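Local coordinates for protein 2,4-dihydroxyhept-2-ene-1,7-dioic acid aldolase (Kordia algicida OT-1, PDB 6BDE) that binds heme b and probably serves as a heme-based nitric oxide/oxygen (H-NOX) sensor in signalling, at residues A[2-7]-A[109-114]; A[83-88]-A[100-105]. The protein carries 1 engineered substitution. One frame throughout, in Å; residues are numbered along the deposited sequence.

Overall arrangement
Both contacts draw on helix 99-110, the helix that supplies the axial histidine of the heme, and together they illustrate how an H-NOX fold grips its cofactor from more than one direction. Contact 1 joins the N-terminal end of helix 3-17 to the turn that follows helix 99-110, beside one heme propionate. Contact 2 sets helix 83-87 against the body of helix 99-110, where His104 binds the iron and Leu85 meets a vinyl group. Their centres lie about 16 Å apart, and in sequence contact 2 is nested within the loop that contact 1 closes. Their segments adjoin along the chain without otherwise touching, and the porphyrin is common to both.

Contact 1: residues A[2-7]-A[109-114]; sequences KGIIFT and KIYPDA. With HEM (protoporphyrin IX containing Fe), chain B.
Lys2 lays its aliphatic chain against the ring of Tyr111, an apolar use of a charged residue that carries most of this contact. Lys2 CG stands over one ring face in a CH-pi interaction, 4.3 Å from the centroid of the Tyr111 ring and 26° off its normal, while Ile110 CG2 lies over the opposite face, toward the rim, so that the ring is held between two side chains. Further along, Lys2 CE comes within 3.5 Å of Tyr111 CD1. Successive bends of the lysine chain at chi2 and chi3 fold these methylenes along the ring. Ile4 adds a lighter apolar touch at about a right angle, its CG2 lying 4.4 Å from Tyr111 CZ.

The polar interactions run elsewhere. No hydrogen bond joins the two segments; instead the backbone N of Lys2 donates a nearly straight one to heme O2A, 2.7 Å long with an N-H...O angle of 165°. Lys2 NZ is bound by Thr42 OG1 and Ile40 O, and the carboxylate of Asp113 stays beyond contact with it. The type I turn from Tyr111 to Ala114 brings Ala114 CA within 3.4 Å of heme O1A.

Ile5 CD1 approaches propionate carbon CAA of the heme at 3.6 Å, while Tyr111 CE2 lies 4.0 Å from the heme methyl CMA. With an alanine here instead of Tyr111, the lysine methylenes would probably lose the aromatic face they lie on, and a gap would open beside that methyl.

This is the propionate side of the H-NOX heme pocket, where Lys2, a heme-binding residue at the start of helix 3-17, is joined by Glu115, whose N also hydrogen-bonds the heme. The chemistry divides Lys2 in three: its backbone N serves the propionate, its methylenes pack on an aromatic face, and its ammonium is held by the 40-42 region.

Contact 2: residues A[83-88]-A[100-105]; sequences PGLLAT and ENHIHV. With HEM (protoporphyrin IX containing Fe), chain B.
Leu85 and His102 meet where helix 83-87 comes up against helix 99-110, with Leu85 CD1 3.6 Å from His102 CE1. The two side chains run past each other in opposite directions, and the methyl approaches the imidazole obliquely. Thr88 CG2 reaches the same ring carbon, His102 CE1, at 4.2 Å. No hydrogen bond crosses between the segments, so the join rests on van der Waals contact at the CE1-NE2 end of the imidazole.

The heme belongs to this first shell as well. While one methyl of Leu85 faces the histidine, the other, CD2, lies 3.4 Å from the vinyl carbon CBB of the heme. Ile103 sets its CG2 against the porphyrin at 3.6 Å from heme C4B, and the next residue, His104, is the axial ligand, its NE2 2.0 Å from the heme iron.

What positions these groups is found one step farther out. The His102 ring reaches helix 83-87 because chi1 of 178° swings CG away from the backbone N, and its ND1 is hydrogen-bonded to Tyr89 OH, which ties the ring to the loop just beyond that helix. Ile103 packs on Tyr89 and Met95, and His104 is flanked by Ile99, Leu116 and Pro117. A wider pi-type turn at 100-103 immediately precedes the iron ligand.

A proximal histidine on a helix is the iron ligand of H-NOX heme sites, here His104, and Tyr133, Ser135 and Arg137 of the family's Tyr-x-Ser-x-Arg motif hydrogen-bond the same heme. The branched end of Leu85 bridges a heme vinyl and His102: helix 99-110 is fixed to the porphyrin by a metal bond and meets helix 83-87 through van der Waals contact of Leu85 and Thr88 with the His102 ring, whose ND1 is held by Tyr89.

Contact 1: residues A[2-7]-A[109-114]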
loop_
_atom_site.group_PDB
_atom_site.type_symbol
_atom_site.label_atom_id
_atom_site.label_comp_id
_atom_site.label_asym_id
_atom_site.label_seq_id
_atom_site.Cartn_x
_atom_site.Cartn_y
_atom_site.Cartn_z
ATOM N N LYS A 2 -6.460 7.081 -7.797
ATOM C CA LYS A 2 -7.329 6.351 -8.707
ATOM C C LYS A 2 -8.486 5.708 -7.949
ATOM O O LYS A 2 -8.379 5.379 -6.764
ATOM C CB LYS A 2 -6.537 5.284 -9.464
ATOM C CG LYS A 2 -5.493 5.847 -10.416
ATOM C CD LYS A 2 -6.079 6.934 -11.309
ATOM C CE LYS A 2 -7.107 6.372 -12.282
ATOM N NZ LYS A 2 -7.851 7.451 -12.988
ATOM N N GLY A 3 -9.605 5.530 -8.654
ATOM C CA GLY A 3 -10.804 5.002 -8.031
ATOM C C GLY A 3 -10.699 3.557 -7.595
ATOM O O GLY A 3 -11.450 3.136 -6.708
ATOM N N ILE A 4 -9.788 2.787 -8.197
ATOM C CA ILE A 4 -9.606 1.397 -7.786
ATOM C C ILE A 4 -9.150 1.324 -6.335
ATOM O O ILE A 4 -9.494 0.379 -5.614
ATOM C CB ILE A 4 -8.620 0.684 -8.735
ATOM C CG1 ILE A 4 -8.423 -0.776 -8.317
ATOM C CG2 ILE A 4 -7.288 1.420 -8.787
ATOM C CD1 ILE A 4 -9.624 -1.654 -8.589
ATOM N N ILE A 5 -8.389 2.320 -5.877
ATOM C CA ILE A 5 -7.970 2.352 -4.481
ATOM C C ILE A 5 -9.169 2.594 -3.573
ATOM O O ILE A 5 -9.258 2.028 -2.477
ATOM C CB ILE A 5 -6.877 3.416 -4.278
ATOM C CG1 ILE A 5 -5.759 3.224 -5.302
ATOM C CG2 ILE A 5 -6.318 3.348 -2.867
ATOM C CD1 ILE A 5 -5.056 1.889 -5.187
ATOM N N PHE A 6 -10.112 3.429 -4.014
ATOM C CA PHE A 6 -11.299 3.702 -3.209
ATOM C C PHE A 6 -12.232 2.497 -3.175
ATOM O O PHE A 6 -12.719 2.108 -2.107
ATOM C CB PHE A 6 -12.034 4.928 -3.756
ATOM C CG PHE A 6 -11.377 6.234 -3.416
ATOM C CD1 PHE A 6 -11.641 6.867 -2.211
ATOM C CD2 PHE A 6 -10.504 6.837 -4.306
ATOM C CE1 PHE A 6 -11.040 8.073 -1.900
ATOM C CE2 PHE A 6 -9.900 8.043 -4.001
ATOM C CZ PHE A 6 -10.169 8.661 -2.795
ATOM N N THR A 7 -12.490 1.892 -4.338
ATOM C CA THR A 7 -13.457 0.800 -4.408
ATOM C C THR A 7 -12.984 -0.419 -3.624
ATOM O O THR A 7 -13.766 -1.035 -2.890
ATOM C CB THR A 7 -13.727 0.428 -5.867
ATOM O OG1 THR A 7 -12.502 0.032 -6.497
ATOM C CG2 THR A 7 -14.322 1.612 -6.618
ATOM N N LYS A 109 1.737 4.031 -17.162
ATOM C CA LYS A 109 1.166 3.719 -18.468
ATOM C C LYS A 109 -0.280 3.254 -18.336
ATOM O O LYS A 109 -1.133 3.607 -19.158
ATOM C CB LYS A 109 2.005 2.652 -19.170
ATOM C CG LYS A 109 3.472 3.018 -19.339
ATOM C CD LYS A 109 4.213 1.937 -20.114
ATOM C CE LYS A 109 5.710 2.018 -19.881
ATOM N NZ LYS A 109 6.477 1.170 -20.836
ATOM N N ILE A 110 -0.574 2.446 -17.315
ATOM C CA ILE A 110 -1.956 2.050 -17.052
ATOM C C ILE A 110 -2.798 3.284 -16.757
ATOM O O ILE A 110 -3.758 3.595 -17.471
ATOM C CB ILE A 110 -2.023 1.045 -15.887
ATOM C CG1 ILE A 110 -1.050 -0.117 -16.105
ATOM C CG2 ILE A 110 -3.447 0.532 -15.706
ATOM C CD1 ILE A 110 -0.789 -0.918 -14.844
ATOM N N TYR A 111 -2.430 4.014 -15.709
ATOM C CA TYR A 111 -3.145 5.217 -15.285
ATOM C C TYR A 111 -2.235 6.421 -15.470
ATOM O O TYR A 111 -1.390 6.703 -14.601
ATOM C CB TYR A 111 -3.591 5.097 -13.827
ATOM C CG TYR A 111 -4.410 3.854 -13.536
ATOM C CD1 TYR A 111 -5.698 3.714 -14.035
ATOM C CD2 TYR A 111 -3.891 2.820 -12.767
ATOM C CE1 TYR A 111 -6.448 2.583 -13.776
ATOM C CE2 TYR A 111 -4.634 1.682 -12.502
ATOM C CZ TYR A 111 -5.912 1.570 -13.011
ATOM O OH TYR A 111 -6.658 0.442 -12.753
ATOM N N PRO A 112 -2.349 7.154 -16.581
ATOM C CA PRO A 112 -1.512 8.353 -16.755
ATOM C C PRO A 112 -1.745 9.406 -15.691
ATOM O O PRO A 112 -0.846 10.216 -15.437
ATOM C CB PRO A 112 -1.906 8.863 -18.151
ATOM C CG PRO A 112 -3.233 8.223 -18.438
ATOM C CD PRO A 112 -3.197 6.893 -17.755
ATOM N N ASP A 113 -2.912 9.415 -15.053
ATOM C CA ASP A 113 -3.207 10.334 -13.965
ATOM C C ASP A 113 -2.816 9.778 -12.601
ATOM O O ASP A 113 -3.247 10.319 -11.578
ATOM C CB ASP A 113 -4.695 10.692 -13.966
ATOM C CG ASP A 113 -5.108 11.470 -15.198
ATOM O OD1 ASP A 113 -4.222 12.042 -15.867
ATOM O OD2 ASP A 113 -6.319 11.506 -15.500
ATOM N N ALA A 114 -2.017 8.713 -12.564
ATOM C CA ALA A 114 -1.645 8.106 -11.294
ATOM C C ALA A 114 -0.798 9.064 -10.468
ATOM O O ALA A 114 0.028 9.811 -11.000
ATOM C CB ALA A 114 -0.882 6.802 -11.526
HETATM C CHA HEM B . -0.172 3.718 -5.117
HETATM C CHB HEM B . -0.345 -0.146 -8.927
HETATM C CHC HEM B . 3.801 -2.800 -6.447
HETATM C CHD HEM B . 3.811 0.946 -2.486
HETATM C C1A HEM B . -0.315 2.558 -6.356
HETATM C C2A HEM B . -1.525 2.798 -7.049
HETATM C C3A HEM B . -1.560 1.845 -7.986
HETATM C C4A HEM B . -0.379 1.104 -7.781
HETATM C CMA HEM B . -2.636 1.617 -9.045
HETATM C CAA HEM B . -2.544 3.911 -6.810
HETATM C CBA HEM B . -2.127 5.121 -7.650
HETATM C CGA HEM B . -3.167 6.236 -7.576
HETATM O O1A HEM B . -3.085 7.222 -8.356
HETATM O O2A HEM B . -4.107 6.174 -6.740
HETATM C C1B HEM B . 0.840 -1.153 -8.360
HETATM C C2B HEM B . 0.966 -2.566 -8.962
HETATM C C3B HEM B . 2.050 -3.191 -8.279
HETATM C C4B HEM B . 2.537 -2.154 -7.310
HETATM C CMB HEM B . 0.105 -3.163 -10.076
HETATM C CAB HEM B . 2.619 -4.591 -8.484
HETATM C CBB HEM B . 3.055 -4.972 -9.667
HETATM C C1C HEM B . 3.904 -1.730 -5.114
HETATM C C2C HEM B . 4.661 -2.307 -4.071
HETATM C C3C HEM B . 4.659 -1.379 -3.099
HETATM C C4C HEM B . 3.909 -0.310 -3.625
HETATM C CMC HEM B . 5.336 -3.677 -4.054
HETATM C CAC HEM B . 5.333 -1.456 -1.733
HETATM C CBC HEM B . 6.458 -0.807 -1.525
HETATM C C1D HEM B . 2.587 1.902 -3.115
HETATM C C2D HEM B . 2.132 2.880 -2.058
HETATM C C3D HEM B . 1.098 3.630 -2.681
HETATM C C4D HEM B . 0.959 3.066 -4.112
HETATM C CMD HEM B . 2.669 3.049 -0.639
HETATM C CAD HEM B . 0.292 4.766 -2.052
HETATM C CBD HEM B . 0.528 6.081 -2.789
HETATM C CGD HEM B . 1.592 6.882 -2.048
HETATM O O1D HEM B . 2.279 6.325 -1.152
HETATM O O2D HEM B . 1.781 8.092 -2.340
HETATM N NA HEM B . 0.457 1.445 -6.706
HETATM N NB HEM B . 1.815 -0.858 -7.203
HETATM N NC HEM B . 3.326 -0.475 -4.891
HETATM N ND HEM B . 1.877 1.864 -4.423
HETATM FE FE HEM B . 2.252 0.760 -6.074
#

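Contact 2: residues A[83-88]-A[100-105]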
loop_
_atom_site.group_PDB
_atom_site.type_symbol
_atom_site.label_atom_id
_atom_site.label_comp_id
_atom_site.label_asym_id
_atom_site.label_seq_id
_atom_site.Cartn_x
_atom_site.Cartn_y
_atom_site.Cartn_z
ATOM N N PRO A 83 -0.754 -10.610 -13.311
ATOM C CA PRO A 83 0.148 -11.725 -12.979
ATOM C C PRO A 83 1.401 -11.766 -13.836
ATOM O O PRO A 83 2.440 -12.249 -13.370
ATOM C CB PRO A 83 -0.724 -12.966 -13.204
ATOM C CG PRO A 83 -1.686 -12.538 -14.240
ATOM C CD PRO A 83 -1.962 -11.079 -14.012
ATOM N N GLY A 84 1.333 -11.286 -15.080
ATOM C CA GLY A 84 2.520 -11.274 -15.920
ATOM C C GLY A 84 3.582 -10.315 -15.417
ATOM O O GLY A 84 4.777 -10.619 -15.462
ATOM N N LEU A 85 3.163 -9.144 -14.935
ATOM C CA LEU A 85 4.118 -8.208 -14.348
ATOM C C LEU A 85 4.726 -8.778 -13.072
ATOM O O LEU A 85 5.910 -8.560 -12.790
ATOM C CB LEU A 85 3.432 -6.868 -14.077
ATOM C CG LEU A 85 4.268 -5.726 -13.493
ATOM C CD1 LEU A 85 5.280 -5.228 -14.509
ATOM C CD2 LEU A 85 3.364 -4.587 -13.046
ATOM N N LEU A 86 3.934 -9.521 -12.296
ATOM C CA LEU A 86 4.454 -10.144 -11.084
ATOM C C LEU A 86 5.373 -11.314 -11.414
ATOM O O LEU A 86 6.390 -11.521 -10.742
ATOM C CB LEU A 86 3.294 -10.600 -10.197
ATOM C CG LEU A 86 3.630 -11.256 -8.858
ATOM C CD1 LEU A 86 4.475 -10.332 -8.000
ATOM C CD2 LEU A 86 2.356 -11.650 -8.130
ATOM N N ALA A 87 5.036 -12.088 -12.449
ATOM C CA ALA A 87 5.860 -13.218 -12.861
ATOM C C ALA A 87 7.205 -12.791 -13.434
ATOM O O ALA A 87 8.069 -13.649 -13.640
ATOM C CB ALA A 87 5.111 -14.070 -13.886
ATOM N N THR A 88 7.395 -11.498 -13.703
ATOM C CA THR A 88 8.693 -11.015 -14.161
ATOM C C THR A 88 9.778 -11.270 -13.121
ATOM O O THR A 88 10.929 -11.550 -13.475
ATOM C CB THR A 88 8.596 -9.522 -14.496
ATOM O OG1 THR A 88 8.024 -9.360 -15.801
ATOM C CG2 THR A 88 9.964 -8.845 -14.461
ATOM N N GLU A 100 10.432 1.602 -8.319
ATOM C CA GLU A 100 10.551 2.952 -8.859
ATOM C C GLU A 100 10.814 2.936 -10.360
ATOM O O GLU A 100 10.159 3.659 -11.120
ATOM C CB GLU A 100 11.658 3.710 -8.126
ATOM C CG GLU A 100 11.864 5.137 -8.613
ATOM C CD GLU A 100 10.711 6.055 -8.249
ATOM O OE1 GLU A 100 9.968 5.733 -7.297
ATOM O OE2 GLU A 100 10.548 7.100 -8.913
ATOM N N ASN A 101 11.768 2.122 -10.811
ATOM C CA ASN A 101 12.234 2.188 -12.189
ATOM C C ASN A 101 11.572 1.170 -13.113
ATOM O O ASN A 101 11.913 1.126 -14.300
ATOM C CB ASN A 101 13.760 2.029 -12.244
ATOM C CG ASN A 101 14.244 0.717 -11.650
ATOM O OD1 ASN A 101 13.457 -0.185 -11.362
ATOM N ND2 ASN A 101 15.554 0.607 -11.462
ATOM N N HIS A 102 10.642 0.357 -12.614
ATOM C CA HIS A 102 9.922 -0.552 -13.499
ATOM C C HIS A 102 8.440 -0.642 -13.159
ATOM O O HIS A 102 7.591 -0.312 -13.991
ATOM C CB HIS A 102 10.532 -1.954 -13.466
ATOM C CG HIS A 102 9.797 -2.942 -14.320
ATOM N ND1 HIS A 102 9.472 -4.208 -13.885
ATOM C CD2 HIS A 102 9.316 -2.843 -15.582
ATOM C CE1 HIS A 102 8.826 -4.849 -14.843
ATOM N NE2 HIS A 102 8.717 -4.042 -15.883
ATOM N N ILE A 103 8.123 -1.100 -11.944
ATOM C CA ILE A 103 6.736 -1.403 -11.595
ATOM C C ILE A 103 5.867 -0.158 -11.725
ATOM O O ILE A 103 4.885 -0.138 -12.477
ATOM C CB ILE A 103 6.651 -2.005 -10.183
ATOM C CG1 ILE A 103 7.238 -3.417 -10.169
ATOM C CG2 ILE A 103 5.208 -2.023 -9.702
ATOM C CD1 ILE A 103 7.449 -3.977 -8.782
ATOM N N HIS A 104 6.220 0.903 -11.000
ATOM C CA HIS A 104 5.420 2.119 -11.048
ATOM C C HIS A 104 5.603 2.896 -12.345
ATOM O O HIS A 104 4.807 3.801 -12.622
ATOM C CB HIS A 104 5.738 3.003 -9.839
ATOM C CG HIS A 104 5.012 2.595 -8.594
ATOM N ND1 HIS A 104 5.307 3.112 -7.352
ATOM C CD2 HIS A 104 4.000 1.713 -8.404
ATOM C CE1 HIS A 104 4.508 2.567 -6.449
ATOM N NE2 HIS A 104 3.706 1.717 -7.063
ATOM N N VAL A 105 6.617 2.564 -13.149
ATOM C CA VAL A 105 6.674 3.083 -14.511
ATOM C C VAL A 105 5.561 2.471 -15.351
ATOM O O VAL A 105 4.904 3.162 -16.139
ATOM C CB VAL A 105 8.062 2.822 -15.127
ATOM C CG1 VAL A 105 8.053 3.149 -16.615
ATOM C CG2 VAL A 105 9.127 3.636 -14.406
HETATM C CHA HEM B . -0.172 3.718 -5.117
HETATM C CHB HEM B . -0.345 -0.146 -8.927
HETATM C CHC HEM B . 3.801 -2.800 -6.447
HETATM C CHD HEM B . 3.811 0.946 -2.486
HETATM C C1A HEM B . -0.315 2.558 -6.356
HETATM C C2A HEM B . -1.525 2.798 -7.049
HETATM C C3A HEM B . -1.560 1.845 -7.986
HETATM C C4A HEM B . -0.379 1.104 -7.781
HETATM C CMA HEM B . -2.636 1.617 -9.045
HETATM C CAA HEM B . -2.544 3.911 -6.810
HETATM C CBA HEM B . -2.127 5.121 -7.650
HETATM C CGA HEM B . -3.167 6.236 -7.576
HETATM O O1A HEM B . -3.085 7.222 -8.356
HETATM O O2A HEM B . -4.107 6.174 -6.740
HETATM C C1B HEM B . 0.840 -1.153 -8.360
HETATM C C2B HEM B . 0.966 -2.566 -8.962
HETATM C C3B HEM B . 2.050 -3.191 -8.279
HETATM C C4B HEM B . 2.537 -2.154 -7.310
HETATM C CMB HEM B . 0.105 -3.163 -10.076
HETATM C CAB HEM B . 2.619 -4.591 -8.484
HETATM C CBB HEM B . 3.055 -4.972 -9.667
HETATM C C1C HEM B . 3.904 -1.730 -5.114
HETATM C C2C HEM B . 4.661 -2.307 -4.071
HETATM C C3C HEM B . 4.659 -1.379 -3.099
HETATM C C4C HEM B . 3.909 -0.310 -3.625
HETATM C CMC HEM B . 5.336 -3.677 -4.054
HETATM C CAC HEM B . 5.333 -1.456 -1.733
HETATM C CBC HEM B . 6.458 -0.807 -1.525
HETATM C C1D HEM B . 2.587 1.902 -3.115
HETATM C C2D HEM B . 2.132 2.880 -2.058
HETATM C C3D HEM B . 1.098 3.630 -2.681
HETATM C C4D HEM B . 0.959 3.066 -4.112
HETATM C CMD HEM B . 2.669 3.049 -0.639
HETATM C CAD HEM B . 0.292 4.766 -2.052
HETATM C CBD HEM B . 0.528 6.081 -2.789
HETATM C CGD HEM B . 1.592 6.882 -2.048
HETATM O O1D HEM B . 2.279 6.325 -1.152
HETATM O O2D HEM B . 1.781 8.092 -2.340
HETATM N NA HEM B . 0.457 1.445 -6.706
HETATM N NB HEM B . 1.815 -0.858 -7.203
HETATM N NC HEM B . 3.326 -0.475 -4.891
HETATM N ND HEM B . 1.877 1.864 -4.423
HETATM FE FE HEM B . 2.252 0.760 -6.074
#